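Iota-carrageenase (Alteromonas sp., PDB 1H80) hydrolyses internal beta-1,4 linkages of iota-carrageenan, a sulfated galactan of red algal cell walls, with inversion of anomeric configuration. Local coordinates at residues Tyr6-Phe11 with Leu203-His208; Pro15-Val20 with Lys52-Thr57; Asn47-Lys52 with Ser74-Arg79; Asn234-Asn239 with Asp260-Asn265. All blocks are in the same frame, centred on the assembly; numbering follows the deposited sequence. Where two conformers were deposited one is given.

Contact 1 of 4, residues Tyr6-Phe11 with Leu203-His208; sequences YKDADF and LFRNLH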
loop_
_atom_site.group_PDB
_atom_site.type_symbol
_atom_site.label_atom_id
_atom_site.label_comp_id
_atom_site.label_asym_id
_atom_site.label_seq_id
_atom_site.Cartn_x
_atom_site.Cartn_y
_atom_site.Cartn_z
ATOM N N TYR A 6 -12.734 18.720 2.703
ATOM C CA TYR A 6 -12.243 18.842 1.341
ATOM C C TYR A 6 -13.321 18.376 0.381
ATOM O O TYR A 6 -14.319 17.780 0.786
ATOM C CB TYR A 6 -10.987 17.984 1.158
ATOM C CG TYR A 6 -11.188 16.537 1.541
ATOM C CD1 TYR A 6 -11.900 15.669 0.713
ATOM C CD2 TYR A 6 -10.722 16.051 2.759
ATOM C CE1 TYR A 6 -12.149 14.356 1.093
ATOM C CE2 TYR A 6 -10.965 14.736 3.150
ATOM C CZ TYR A 6 -11.681 13.899 2.313
ATOM O OH TYR A 6 -11.956 12.613 2.707
ATOM N N LYS A 7 -13.119 18.667 -0.897
ATOM C CA LYS A 7 -14.052 18.242 -1.922
ATOM C C LYS A 7 -13.226 17.480 -2.943
ATOM O O LYS A 7 -12.017 17.694 -3.060
ATOM C CB LYS A 7 -14.749 19.441 -2.571
ATOM C CG LYS A 7 -13.829 20.435 -3.244
ATOM C CD LYS A 7 -14.640 21.526 -3.933
ATOM C CE LYS A 7 -13.747 22.506 -4.673
ATOM N NZ LYS A 7 -14.540 23.531 -5.410
ATOM N N ASP A 8 -13.869 16.581 -3.673
ATOM C CA ASP A 8 -13.153 15.789 -4.657
ATOM C C ASP A 8 -12.409 16.633 -5.680
ATOM O O ASP A 8 -11.322 16.257 -6.120
ATOM C CB ASP A 8 -14.120 14.838 -5.360
ATOM C CG ASP A 8 -14.616 13.738 -4.443
ATOM O OD1 ASP A 8 -14.266 13.765 -3.246
ATOM O OD2 ASP A 8 -15.354 12.848 -4.915
ATOM N N ALA A 9 -12.980 17.778 -6.047
ATOM C CA ALA A 9 -12.356 18.654 -7.034
ATOM C C ALA A 9 -11.041 19.265 -6.556
ATOM O O ALA A 9 -10.315 19.878 -7.338
ATOM C CB ALA A 9 -13.329 19.758 -7.447
ATOM N N ASP A 10 -10.740 19.121 -5.270
ATOM C CA ASP A 10 -9.481 19.636 -4.747
ATOM C C ASP A 10 -8.361 18.701 -5.196
ATOM O O ASP A 10 -7.184 19.066 -5.172
ATOM C CB ASP A 10 -9.485 19.673 -3.217
ATOM C CG ASP A 10 -10.426 20.714 -2.649
ATOM O OD1 ASP A 10 -10.678 21.731 -3.329
ATOM O OD2 ASP A 10 -10.896 20.521 -1.504
ATOM N N PHE A 11 -8.738 17.496 -5.617
ATOM C CA PHE A 11 -7.765 16.492 -6.026
ATOM C C PHE A 11 -7.813 16.152 -7.504
ATOM O O PHE A 11 -6.785 16.085 -8.172
ATOM C CB PHE A 11 -7.994 15.202 -5.237
ATOM C CG PHE A 11 -7.969 15.390 -3.754
ATOM C CD1 PHE A 11 -6.763 15.408 -3.063
ATOM C CD2 PHE A 11 -9.154 15.562 -3.047
ATOM C CE1 PHE A 11 -6.733 15.595 -1.687
ATOM C CE2 PHE A 11 -9.136 15.751 -1.666
ATOM C CZ PHE A 11 -7.922 15.768 -0.984
ATOM N N LEU A 203 -5.904 11.756 -2.536
ATOM C CA LEU A 203 -6.989 11.325 -1.671
ATOM C C LEU A 203 -7.140 9.822 -1.852
ATOM O O LEU A 203 -7.307 9.345 -2.973
ATOM C CB LEU A 203 -8.304 12.021 -2.044
ATOM C CG LEU A 203 -9.560 11.424 -1.391
ATOM C CD1 LEU A 203 -9.485 11.566 0.123
ATOM C CD2 LEU A 203 -10.798 12.123 -1.930
ATOM N N PHE A 204 -7.037 9.086 -0.748
ATOM C CA PHE A 204 -7.191 7.628 -0.741
ATOM C C PHE A 204 -8.516 7.395 -0.033
ATOM O O PHE A 204 -8.704 7.833 1.103
ATOM C CB PHE A 204 -6.055 6.977 0.048
ATOM C CG PHE A 204 -4.710 7.132 -0.594
ATOM C CD1 PHE A 204 -4.334 6.310 -1.650
ATOM C CD2 PHE A 204 -3.820 8.104 -0.152
ATOM C CE1 PHE A 204 -3.090 6.450 -2.258
ATOM C CE2 PHE A 204 -2.568 8.254 -0.753
ATOM C CZ PHE A 204 -2.204 7.425 -1.809
ATOM N N ARG A 205 -9.441 6.706 -0.686
ATOM C CA ARG A 205 -10.752 6.512 -0.079
ATOM C C ARG A 205 -11.394 5.163 -0.369
ATOM O O ARG A 205 -11.328 4.661 -1.485
ATOM C CB ARG A 205 -11.671 7.645 -0.551
ATOM C CG ARG A 205 -13.108 7.595 -0.062
ATOM C CD ARG A 205 -13.840 8.882 -0.466
ATOM N NE ARG A 205 -13.863 9.083 -1.914
ATOM C CZ ARG A 205 -14.117 10.250 -2.504
ATOM N NH1 ARG A 205 -14.366 11.325 -1.771
ATOM N NH2 ARG A 205 -14.133 10.340 -3.825
ATOM N N ASN A 206 -12.018 4.590 0.656
ATOM C CA ASN A 206 -12.702 3.309 0.536
ATOM C C ASN A 206 -11.774 2.253 -0.041
ATOM O O ASN A 206 -11.988 1.739 -1.141
ATOM C CB ASN A 206 -13.942 3.455 -0.347
ATOM C CG ASN A 206 -14.872 2.264 -0.238
ATOM O OD1 ASN A 206 -14.535 1.253 0.378
ATOM N ND2 ASN A 206 -16.051 2.376 -0.842
ATOM N N LEU A 207 -10.734 1.942 0.723
ATOM C CA LEU A 207 -9.744 0.950 0.328
ATOM C C LEU A 207 -9.751 -0.142 1.383
ATOM O O LEU A 207 -9.807 0.147 2.575
ATOM C CB LEU A 207 -8.364 1.598 0.254
ATOM C CG LEU A 207 -8.256 2.785 -0.703
ATOM C CD1 LEU A 207 -6.850 3.367 -0.621
ATOM C CD2 LEU A 207 -8.577 2.345 -2.132
ATOM N N HIS A 208 -9.709 -1.393 0.944
ATOM C CA HIS A 208 -9.736 -2.512 1.873
ATOM C C HIS A 208 -8.784 -3.590 1.381
ATOM O O HIS A 208 -8.850 -4.003 0.225
ATOM C CB HIS A 208 -11.164 -3.058 1.953
ATOM C CG HIS A 208 -11.329 -4.232 2.868
ATOM N ND1 HIS A 208 -12.534 -4.879 3.028
ATOM C CD2 HIS A 208 -10.449 -4.871 3.676
ATOM C CE1 HIS A 208 -12.391 -5.868 3.892
ATOM N NE2 HIS A 208 -11.135 -5.885 4.300
HETATM O O HOH W 1 -14.131 11.507 1.456
#
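Phe-11 and Leu-203 are the residues whose CA atoms come nearest, 6.8 Å apart, where the irregular segment 6-11 passes over the outer side of strand 202-210 without pairing to it. Side chains make nearly all of the join. Leu-203 is the apolar centre: its CB stands over the middle of the Phe-11 ring, 3.6 Å from the centroid and only 3° off the normal, a textbook CH-pi contact. Further out, CD1 reaches the phenol end of Tyr-6, 3.7 Å from OH, while CD2 touches CE1 of Tyr-6 and CD2 of Phe-11 and lies over one face of the Arg-205 guanidinium. Arg-205 carries the polar half. Its chain runs extended and then bends at chi3 (60°), which turns NH1 and NH2 end-on to Asp-8. NH1 meets OD1 of Asp-8 at 2.9 Å on the syn side, whereas NH2 reaches OD2 of Asp-8 at 3.0 Å from above the carboxylate plane. The two flat groups are thus twisted 48° apart, a forked salt bridge that is not coplanar. Glu-180 takes a second salt bridge from NH2, so two acids probably balance the charge and restrain the guanidinium from turning. A water 2.7 Å from Tyr-6 OH also accepts from Arg-205 NH1, tying the phenol to the same charge. On the neighbouring strand, Phe-236 meets the Tyr-6 ring at a steep angle. The whole is an N-terminal extension laid along the outside of a right-handed parallel beta-helix, the fold this enzyme shares with pectate-lyase-like proteins.

Contact 2 of 4, residues Pro15-Val20 with Lys52-Thr57; sequences PTQQDV and KPNGGT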
loop_
_atom_site.group_PDB
_atom_site.type_symbol
_atom_site.label_atom_id
_atom_site.label_comp_id
_atom_site.label_asym_id
_atom_site.label_seq_id
_atom_site.Cartn_x
_atom_site.Cartn_y
_atom_site.Cartn_z
ATOM N N PRO A 15 -12.688 15.807 -17.160
ATOM C CA PRO A 15 -12.798 16.587 -18.391
ATOM C C PRO A 15 -14.261 16.961 -18.602
ATOM O O PRO A 15 -15.157 16.215 -18.205
ATOM C CB PRO A 15 -12.277 15.627 -19.460
ATOM C CG PRO A 15 -12.608 14.281 -18.910
ATOM C CD PRO A 15 -12.286 14.416 -17.439
ATOM N N THR A 16 -14.503 18.114 -19.214
ATOM C CA THR A 16 -15.869 18.556 -19.462
ATOM C C THR A 16 -16.223 18.428 -20.937
ATOM O O THR A 16 -17.370 18.623 -21.330
ATOM C CB THR A 16 -16.073 20.003 -19.008
ATOM O OG1 THR A 16 -15.073 20.835 -19.605
ATOM C CG2 THR A 16 -15.971 20.090 -17.489
ATOM N N GLN A 17 -15.225 18.106 -21.749
ATOM C CA GLN A 17 -15.423 17.927 -23.180
ATOM C C GLN A 17 -14.346 16.977 -23.682
ATOM O O GLN A 17 -13.199 17.040 -23.242
ATOM C CB GLN A 17 -15.328 19.267 -23.917
ATOM C CG GLN A 17 -13.931 19.864 -23.971
ATOM C CD GLN A 17 -13.899 21.200 -24.690
ATOM O OE1 GLN A 17 -14.470 22.184 -24.220
ATOM N NE2 GLN A 17 -13.233 21.238 -25.839
ATOM N N GLN A 18 -14.720 16.083 -24.589
ATOM C CA GLN A 18 -13.768 15.126 -25.132
ATOM C C GLN A 18 -13.943 15.025 -26.629
ATOM O O GLN A 18 -14.972 15.421 -27.169
ATOM C CB GLN A 18 -13.977 13.753 -24.497
ATOM C CG GLN A 18 -13.809 13.751 -22.989
ATOM C CD GLN A 18 -13.653 12.356 -22.436
ATOM O OE1 GLN A 18 -14.513 11.496 -22.632
ATOM N NE2 GLN A 18 -12.546 12.117 -21.745
ATOM N N ASP A 19 -12.932 14.483 -27.297
ATOM C CA ASP A 19 -12.994 14.341 -28.741
ATOM C C ASP A 19 -13.549 13.005 -29.214
ATOM O O ASP A 19 -14.253 12.950 -30.222
ATOM C CB ASP A 19 -11.609 14.559 -29.352
ATOM C CG ASP A 19 -11.168 16.007 -29.288
ATOM O OD1 ASP A 19 -12.047 16.897 -29.283
ATOM O OD2 ASP A 19 -9.944 16.260 -29.259
ATOM N N VAL A 20 -13.249 11.929 -28.492
ATOM C CA VAL A 20 -13.709 10.607 -28.903
ATOM C C VAL A 20 -14.133 9.672 -27.781
ATOM O O VAL A 20 -13.828 9.892 -26.611
ATOM C CB VAL A 20 -12.616 9.863 -29.706
ATOM C CG1 VAL A 20 -12.267 10.636 -30.959
ATOM C CG2 VAL A 20 -11.368 9.665 -28.841
ATOM N N LYS A 52 -5.533 12.924 -29.570
ATOM C CA LYS A 52 -6.602 13.908 -29.735
ATOM C C LYS A 52 -6.408 15.047 -28.732
ATOM O O LYS A 52 -6.161 14.811 -27.550
ATOM C CB LYS A 52 -7.970 13.256 -29.502
ATOM C CG LYS A 52 -8.253 12.036 -30.370
ATOM C CD LYS A 52 -8.318 12.393 -31.844
ATOM C CE LYS A 52 -8.636 11.172 -32.690
ATOM N NZ LYS A 52 -8.720 11.504 -34.141
ATOM N N PRO A 53 -6.529 16.302 -29.194
ATOM C CA PRO A 53 -6.366 17.479 -28.335
ATOM C C PRO A 53 -7.145 17.431 -27.020
ATOM O O PRO A 53 -6.609 17.766 -25.961
ATOM C CB PRO A 53 -6.827 18.620 -29.236
ATOM C CG PRO A 53 -6.371 18.165 -30.582
ATOM C CD PRO A 53 -6.794 16.707 -30.586
ATOM N N ASN A 54 -8.403 17.009 -27.089
ATOM C CA ASN A 54 -9.246 16.941 -25.900
ATOM C C ASN A 54 -9.404 15.515 -25.378
ATOM O O ASN A 54 -10.265 15.241 -24.537
ATOM C CB ASN A 54 -10.615 17.549 -26.206
ATOM C CG ASN A 54 -10.517 18.989 -26.677
ATOM O OD1 ASN A 54 -10.185 19.883 -25.902
ATOM N ND2 ASN A 54 -10.791 19.217 -27.958
ATOM N N GLY A 55 -8.572 14.610 -25.886
ATOM C CA GLY A 55 -8.611 13.227 -25.443
ATOM C C GLY A 55 -9.925 12.505 -25.630
ATOM O O GLY A 55 -10.694 12.797 -26.546
ATOM N N GLY A 56 -10.189 11.546 -24.754
ATOM C CA GLY A 56 -11.419 10.798 -24.880
ATOM C C GLY A 56 -11.521 9.663 -23.896
ATOM O O GLY A 56 -10.681 9.508 -23.007
ATOM N N THR A 57 -12.571 8.868 -24.067
ATOM C CA THR A 57 -12.834 7.740 -23.196
ATOM C C THR A 57 -12.674 6.432 -23.946
ATOM O O THR A 57 -13.003 6.335 -25.126
ATOM C CB THR A 57 -14.270 7.817 -22.623
ATOM O OG1 THR A 57 -14.397 9.002 -21.824
ATOM C CG2 THR A 57 -14.581 6.597 -21.761
HETATM O O HOH W 2 -10.377 13.928 -22.104
#
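Asp-19 grips Asn-54 with both carboxylate oxygens, tying the chain that leads into strand 20-23 to the type I beta turn Lys-52 to Gly-55 at the start of the parallel beta-helix. Backbone N of Asn-54 donates to OD2 of Asp-19 at 2.8 Å from above the carboxylate plane. The Asn-54 side chain uses ND2 on OD1 of Asp-19 at 3.0 Å, from the syn side. With an alanine here, the Asn-54 amide and backbone N-H would probably lose their acceptors and the turn could shift more freely. Gly-55 O is next outward: it accepts from Asp-19 N at 2.9 Å, and weakly from Val-20 N. Parallel pairing begins here, Thr-57 N donating to Val-20 O at 3.0 Å. Gln-18, its chain extended beyond CG, runs alongside Gly-56 and ends on Thr-57, while its NE2 shares a water with Asn-54 O. Apolar packing is sparse, Val-20 CG1 resting on Lys-52 CE at 4.1 Å. Gly-56 CA lies 3.1 Å from Val-20 O, where a side chain would collide with that oxygen. The Thr-57 hydroxyl OG1 donates to Gln-18 OE1 at 2.6 Å, in the carbonyl plane and on a lone pair.

Contact 3 of 4, residues Asn47-Lys52 with Ser74-Arg79; sequences NAISRK and SNVHIR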
loop_
_atom_site.group_PDB
_atom_site.type_symbol
_atom_site.label_atom_id
_atom_site.label_comp_id
_atom_site.label_asym_id
_atom_site.label_seq_id
_atom_site.Cartn_x
_atom_site.Cartn_y
_atom_site.Cartn_z
ATOM N N ASN A 47 -2.887 5.224 -27.233
ATOM C CA ASN A 47 -2.128 6.135 -28.075
ATOM C C ASN A 47 -3.039 6.963 -28.977
ATOM O O ASN A 47 -2.847 8.170 -29.124
ATOM C CB ASN A 47 -1.127 5.358 -28.932
ATOM C CG ASN A 47 -0.034 4.703 -28.107
ATOM O OD1 ASN A 47 0.136 5.003 -26.926
ATOM N ND2 ASN A 47 0.722 3.810 -28.735
ATOM N N ALA A 48 -4.031 6.310 -29.573
ATOM C CA ALA A 48 -4.963 6.988 -30.465
ATOM C C ALA A 48 -5.740 8.075 -29.734
ATOM O O ALA A 48 -5.901 9.184 -30.240
ATOM C CB ALA A 48 -5.927 5.985 -31.070
ATOM N N ILE A 49 -6.208 7.758 -28.536
ATOM C CA ILE A 49 -6.976 8.727 -27.764
ATOM C C ILE A 49 -6.114 9.896 -27.303
ATOM O O ILE A 49 -6.531 11.051 -27.382
ATOM C CB ILE A 49 -7.636 8.055 -26.538
ATOM C CG1 ILE A 49 -8.656 7.019 -27.015
ATOM C CG2 ILE A 49 -8.295 9.114 -25.646
ATOM C CD1 ILE A 49 -9.249 6.186 -25.905
ATOM N N SER A 50 -4.901 9.607 -26.839
ATOM C CA SER A 50 -4.032 10.667 -26.350
ATOM C C SER A 50 -3.589 11.632 -27.445
ATOM O O SER A 50 -3.195 12.761 -27.156
ATOM C CB SER A 50 -2.807 10.075 -25.652
ATOM O OG SER A 50 -2.129 11.084 -24.925
ATOM N N ARG A 51 -3.651 11.189 -28.699
ATOM C CA ARG A 51 -3.275 12.046 -29.821
ATOM C C ARG A 51 -4.315 13.140 -30.058
ATOM O O ARG A 51 -4.018 14.165 -30.676
ATOM C CB ARG A 51 -3.104 11.223 -31.102
ATOM C CG ARG A 51 -1.794 10.454 -31.181
ATOM C CD ARG A 51 -1.538 9.959 -32.599
ATOM N NE ARG A 51 -2.310 8.767 -32.939
ATOM C CZ ARG A 51 -1.931 7.523 -32.653
ATOM N NH1 ARG A 51 -0.787 7.304 -32.019
ATOM N NH2 ARG A 51 -2.689 6.497 -33.010
ATOM N N LYS A 52 -5.533 12.924 -29.570
ATOM C CA LYS A 52 -6.602 13.908 -29.735
ATOM C C LYS A 52 -6.408 15.047 -28.732
ATOM O O LYS A 52 -6.161 14.811 -27.550
ATOM C CB LYS A 52 -7.970 13.256 -29.502
ATOM C CG LYS A 52 -8.253 12.036 -30.370
ATOM C CD LYS A 52 -8.318 12.393 -31.844
ATOM C CE LYS A 52 -8.636 11.172 -32.690
ATOM N NZ LYS A 52 -8.720 11.504 -34.141
ATOM N N SER A 74 -1.655 10.920 -21.425
ATOM C CA SER A 74 -2.503 12.054 -21.097
ATOM C C SER A 74 -3.854 12.090 -21.787
ATOM O O SER A 74 -3.999 11.689 -22.943
ATOM C CB SER A 74 -1.775 13.361 -21.409
ATOM O OG SER A 74 -0.591 13.474 -20.651
ATOM N N ASN A 75 -4.833 12.595 -21.046
ATOM C CA ASN A 75 -6.193 12.766 -21.516
ATOM C C ASN A 75 -6.896 11.497 -21.958
ATOM O O ASN A 75 -7.757 11.524 -22.833
ATOM C CB ASN A 75 -6.205 13.812 -22.630
ATOM C CG ASN A 75 -5.659 15.145 -22.158
ATOM O OD1 ASN A 75 -6.146 15.714 -21.178
ATOM N ND2 ASN A 75 -4.642 15.647 -22.847
ATOM N N VAL A 76 -6.521 10.386 -21.336
ATOM C CA VAL A 76 -7.134 9.102 -21.624
ATOM C C VAL A 76 -7.948 8.727 -20.398
ATOM O O VAL A 76 -7.448 8.743 -19.275
ATOM C CB VAL A 76 -6.080 8.014 -21.895
ATOM C CG1 VAL A 76 -6.757 6.671 -22.074
ATOM C CG2 VAL A 76 -5.292 8.371 -23.149
ATOM N N HIS A 77 -9.213 8.403 -20.623
ATOM C CA HIS A 77 -10.112 8.050 -19.541
ATOM C C HIS A 77 -10.719 6.704 -19.838
ATOM O O HIS A 77 -11.555 6.557 -20.727
ATOM C CB HIS A 77 -11.157 9.152 -19.412
ATOM C CG HIS A 77 -10.551 10.479 -19.089
ATOM N ND1 HIS A 77 -10.248 10.860 -17.801
ATOM C CD2 HIS A 77 -10.057 11.449 -19.895
ATOM C CE1 HIS A 77 -9.588 12.005 -17.826
ATOM N NE2 HIS A 77 -9.458 12.382 -19.084
ATOM N N ILE A 78 -10.258 5.713 -19.087
ATOM C CA ILE A 78 -10.702 4.345 -19.266
ATOM C C ILE A 78 -11.842 3.973 -18.339
ATOM O O ILE A 78 -11.798 4.236 -17.137
ATOM C CB ILE A 78 -9.520 3.378 -19.052
ATOM C CG1 ILE A 78 -8.435 3.671 -20.094
ATOM C CG2 ILE A 78 -9.991 1.932 -19.147
ATOM C CD1 ILE A 78 -7.148 2.905 -19.875
ATOM N N ARG A 79 -12.879 3.381 -18.921
ATOM C CA ARG A 79 -14.031 2.929 -18.161
ATOM C C ARG A 79 -14.143 1.445 -18.437
ATOM O O ARG A 79 -14.059 1.002 -19.584
ATOM C CB ARG A 79 -15.293 3.681 -18.589
ATOM C CG ARG A 79 -15.264 5.149 -18.162
ATOM C CD ARG A 79 -15.176 5.274 -16.638
ATOM N NE ARG A 79 -15.068 6.660 -16.182
ATOM C CZ ARG A 79 -13.941 7.368 -16.131
ATOM N NH1 ARG A 79 -12.777 6.840 -16.506
ATOM N NH2 ARG A 79 -13.982 8.621 -15.700
HETATM O O HOH W 3 -4.176 14.747 -25.564
#
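Ser-50, in the last turn of helix 39-50, meets Ser-74 and Val-76 at the entry to strand 76-80, and its short side chain can be read atom by atom. CB sits against both neighbours, 3.4 Å from Ser-74 O and 3.9 Å from Val-76 CG2, so the first carbon already has a polar and an apolar partner. With OG placed opposite the backbone nitrogen (chi1 -167°), the hydroxyl is carried toward the loop before the strand. There it donates to Ser-74 O at 2.8 Å, in the carbonyl plane and on a lone pair. The preceding residue, Ile-49, presents its CG2 branch to the same valine: the methyl lies 4.0 Å from Val-76 CG2 and 3.7 Å from Asn-75 O, the Ile-49 and Val-76 side chains crossing at about a right angle. Leu-58 and Tyr-22 also touch Ile-49, so this helix residue packs against the first strands, 20-23 and 56-60. A water accepts from Asn-75 ND2 at 2.9 Å and lies within bonding distance of Ser-50 O and Lys-52 O, near the end of the helix; Asn-75 OD1 turns instead to Asn-110. Such packing is consistent with the helix closing the N-terminal end of the solenoid, as in related beta-helices. One directed hydroxyl bond sets the helix end relative to the loop before the strand, and the methyl contacts beside it add close but undirected packing.

Contact 4 of 4, residues Asn234-Asn239 with Asp260-Asn265; sequences NIFADN and DVQVTN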
loop_
_atom_site.group_PDB
_atom_site.type_symbol
_atom_site.label_atom_id
_atom_site.label_comp_id
_atom_site.label_asym_id
_atom_site.label_seq_id
_atom_site.Cartn_x
_atom_site.Cartn_y
_atom_site.Cartn_z
ATOM N N ASN A 234 0.503 16.437 2.261
ATOM C CA ASN A 234 -0.893 16.778 2.044
ATOM C C ASN A 234 -1.683 15.603 1.504
ATOM O O ASN A 234 -2.323 15.676 0.452
ATOM C CB ASN A 234 -0.976 17.974 1.102
ATOM C CG ASN A 234 -0.184 19.157 1.620
ATOM O OD1 ASN A 234 -0.403 19.615 2.744
ATOM N ND2 ASN A 234 0.746 19.653 0.814
ATOM N N ILE A 235 -1.627 14.513 2.255
ATOM C CA ILE A 235 -2.326 13.296 1.898
ATOM C C ILE A 235 -3.591 13.202 2.735
ATOM O O ILE A 235 -3.593 13.546 3.919
ATOM C CB ILE A 235 -1.449 12.058 2.182
ATOM C CG1 ILE A 235 -0.143 12.153 1.391
ATOM C CG2 ILE A 235 -2.214 10.784 1.850
ATOM C CD1 ILE A 235 -0.326 12.291 -0.117
ATOM N N PHE A 236 -4.672 12.757 2.107
ATOM C CA PHE A 236 -5.938 12.586 2.793
ATOM C C PHE A 236 -6.428 11.178 2.547
ATOM O O PHE A 236 -6.310 10.656 1.444
ATOM C CB PHE A 236 -6.980 13.589 2.292
ATOM C CG PHE A 236 -6.696 15.001 2.700
ATOM C CD1 PHE A 236 -5.746 15.759 2.025
ATOM C CD2 PHE A 236 -7.353 15.561 3.789
ATOM C CE1 PHE A 236 -5.452 17.060 2.431
ATOM C CE2 PHE A 236 -7.068 16.860 4.204
ATOM C CZ PHE A 236 -6.115 17.609 3.522
ATOM N N ALA A 237 -6.964 10.561 3.588
ATOM C CA ALA A 237 -7.469 9.206 3.474
ATOM C C ALA A 237 -8.761 9.101 4.248
ATOM O O ALA A 237 -8.915 9.714 5.304
ATOM C CB ALA A 237 -6.449 8.216 4.014
ATOM N N ASP A 238 -9.690 8.320 3.715
ATOM C CA ASP A 238 -10.981 8.134 4.353
ATOM C C ASP A 238 -11.499 6.732 4.080
ATOM O O ASP A 238 -11.459 6.256 2.946
ATOM C CB ASP A 238 -11.973 9.170 3.822
ATOM C CG ASP A 238 -13.353 9.012 4.416
ATOM O OD1 ASP A 238 -13.467 8.956 5.661
ATOM O OD2 ASP A 238 -14.328 8.956 3.637
ATOM N N ASN A 239 -11.969 6.076 5.138
ATOM C CA ASN A 239 -12.509 4.729 5.043
ATOM C C ASN A 239 -11.475 3.739 4.513
ATOM O O ASN A 239 -11.577 3.235 3.390
ATOM C CB ASN A 239 -13.755 4.732 4.161
ATOM C CG ASN A 239 -14.484 3.411 4.187
ATOM O OD1 ASN A 239 -14.186 2.541 5.008
ATOM N ND2 ASN A 239 -15.452 3.253 3.294
ATOM N N ASP A 260 2.252 16.449 5.940
ATOM C CA ASP A 260 1.016 16.190 6.660
ATOM C C ASP A 260 0.137 15.118 6.044
ATOM O O ASP A 260 0.071 14.965 4.821
ATOM C CB ASP A 260 0.203 17.479 6.794
ATOM C CG ASP A 260 1.006 18.622 7.387
ATOM O OD1 ASP A 260 2.021 18.356 8.064
ATOM O OD2 ASP A 260 0.612 19.791 7.182
ATOM N N VAL A 261 -0.548 14.383 6.915
ATOM C CA VAL A 261 -1.451 13.323 6.497
ATOM C C VAL A 261 -2.656 13.317 7.419
ATOM O O VAL A 261 -2.515 13.414 8.636
ATOM C CB VAL A 261 -0.785 11.922 6.593
ATOM C CG1 VAL A 261 -1.773 10.841 6.151
ATOM C CG2 VAL A 261 0.470 11.876 5.739
ATOM N N GLN A 262 -3.846 13.229 6.838
ATOM C CA GLN A 262 -5.056 13.158 7.637
ATOM C C GLN A 262 -5.817 11.919 7.212
ATOM O O GLN A 262 -6.061 11.705 6.024
ATOM C CB GLN A 262 -5.945 14.380 7.442
ATOM C CG GLN A 262 -7.272 14.232 8.172
ATOM C CD GLN A 262 -8.151 15.450 8.039
ATOM O OE1 GLN A 262 -7.905 16.477 8.672
ATOM N NE2 GLN A 262 -9.181 15.347 7.206
ATOM N N VAL A 263 -6.186 11.105 8.190
ATOM C CA VAL A 263 -6.925 9.886 7.917
ATOM C C VAL A 263 -8.186 9.872 8.761
ATOM O O VAL A 263 -8.155 10.204 9.947
ATOM C CB VAL A 263 -6.098 8.628 8.263
ATOM C CG1 VAL A 263 -6.863 7.382 7.856
ATOM C CG2 VAL A 263 -4.754 8.673 7.561
ATOM N N THR A 264 -9.300 9.504 8.145
ATOM C CA THR A 264 -10.561 9.424 8.865
ATOM C C THR A 264 -11.220 8.087 8.574
ATOM O O THR A 264 -11.122 7.565 7.463
ATOM C CB THR A 264 -11.538 10.553 8.458
ATOM O OG1 THR A 264 -11.802 10.480 7.049
ATOM C CG2 THR A 264 -10.951 11.916 8.798
ATOM N N ASN A 265 -11.866 7.529 9.589
ATOM C CA ASN A 265 -12.585 6.269 9.463
ATOM C C ASN A 265 -11.701 5.094 9.065
ATOM O O ASN A 265 -11.680 4.669 7.909
ATOM C CB ASN A 265 -13.732 6.433 8.465
ATOM C CG ASN A 265 -14.632 5.218 8.404
ATOM O OD1 ASN A 265 -14.543 4.323 9.247
ATOM N ND2 ASN A 265 -15.509 5.182 7.409
HETATM O O HOH W 4 2.224 18.670 4.014
HETATM O O HOH W 5 -9.285 12.613 5.812
HETATM O O HOH W 6 -15.747 7.556 5.932
HETATM O O HOH W 7 -13.617 1.979 7.729
#
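Adjacent coils of the parallel beta-helix stack here: Ile-235 to Asp-238 pairs in register with Val-261 to Thr-264, the strand axes 4.6 Å apart and 7° from parallel. Backbone bonds alternate between the strands, from Ile-235 N to Asp-260 O through to Asn-239 N with Thr-264 O at 2.9 Å. On the buried face Ala-237 CB touches both methyls of Val-263, and Ile-235 CB meets Val-261 CG2 at 4.0 Å. On the other face the Gln-262 amide nitrogen NE2 lies at the edge of the Phe-236 ring, while its OE1 takes the backbone N of Lys-4. Thr-264 OG1 donates to Asp-238 OD1 at 2.6 Å, meeting it on the anti side, and a water that bridges to Asn-265 ND2 gives OD1 a second bond. Replacing this aspartate by alanine is likely to leave the Thr-264 hydroxyl and that water without their shared acceptor. At the corner, Asn-239 and Asn-265 both have CG anti to N (chi1 -171° and -173°), and their nearly parallel amides run side by side, extending a column from Asn-206 reminiscent of an asparagine ladder; Asn-239 OD1 also accepts from Arg-241 NH1. Aliphatic groups thus pack one face, while the other mixes an aromatic ring with amide, hydroxyl and carboxylate, partly covered by the N-terminal segment.

The four contacts sample one beta-helix at different depths. Contact 4 is the regular case, neighbouring strands in register in a middle stretch of the solenoid; contact 1, about 9 Å away between centres, adds a loop to the outside of the adjoining strand, and Tyr-6 packs on Phe-236 between them. Contacts 2 and 3 lie at the far end, their centres about 7 Å apart, share Lys-52 and reach neighbouring strands 56-60 and 76-80. Contact 2 alone is a surface contact, governed by a carboxylate, a turn and amides; contacts 1, 3 and 4 are partly buried, contact 3 with one hydroxyl bond among methyls. The salt bridge belongs to contact 1, while ladder-like backbone bonding dominates contact 4.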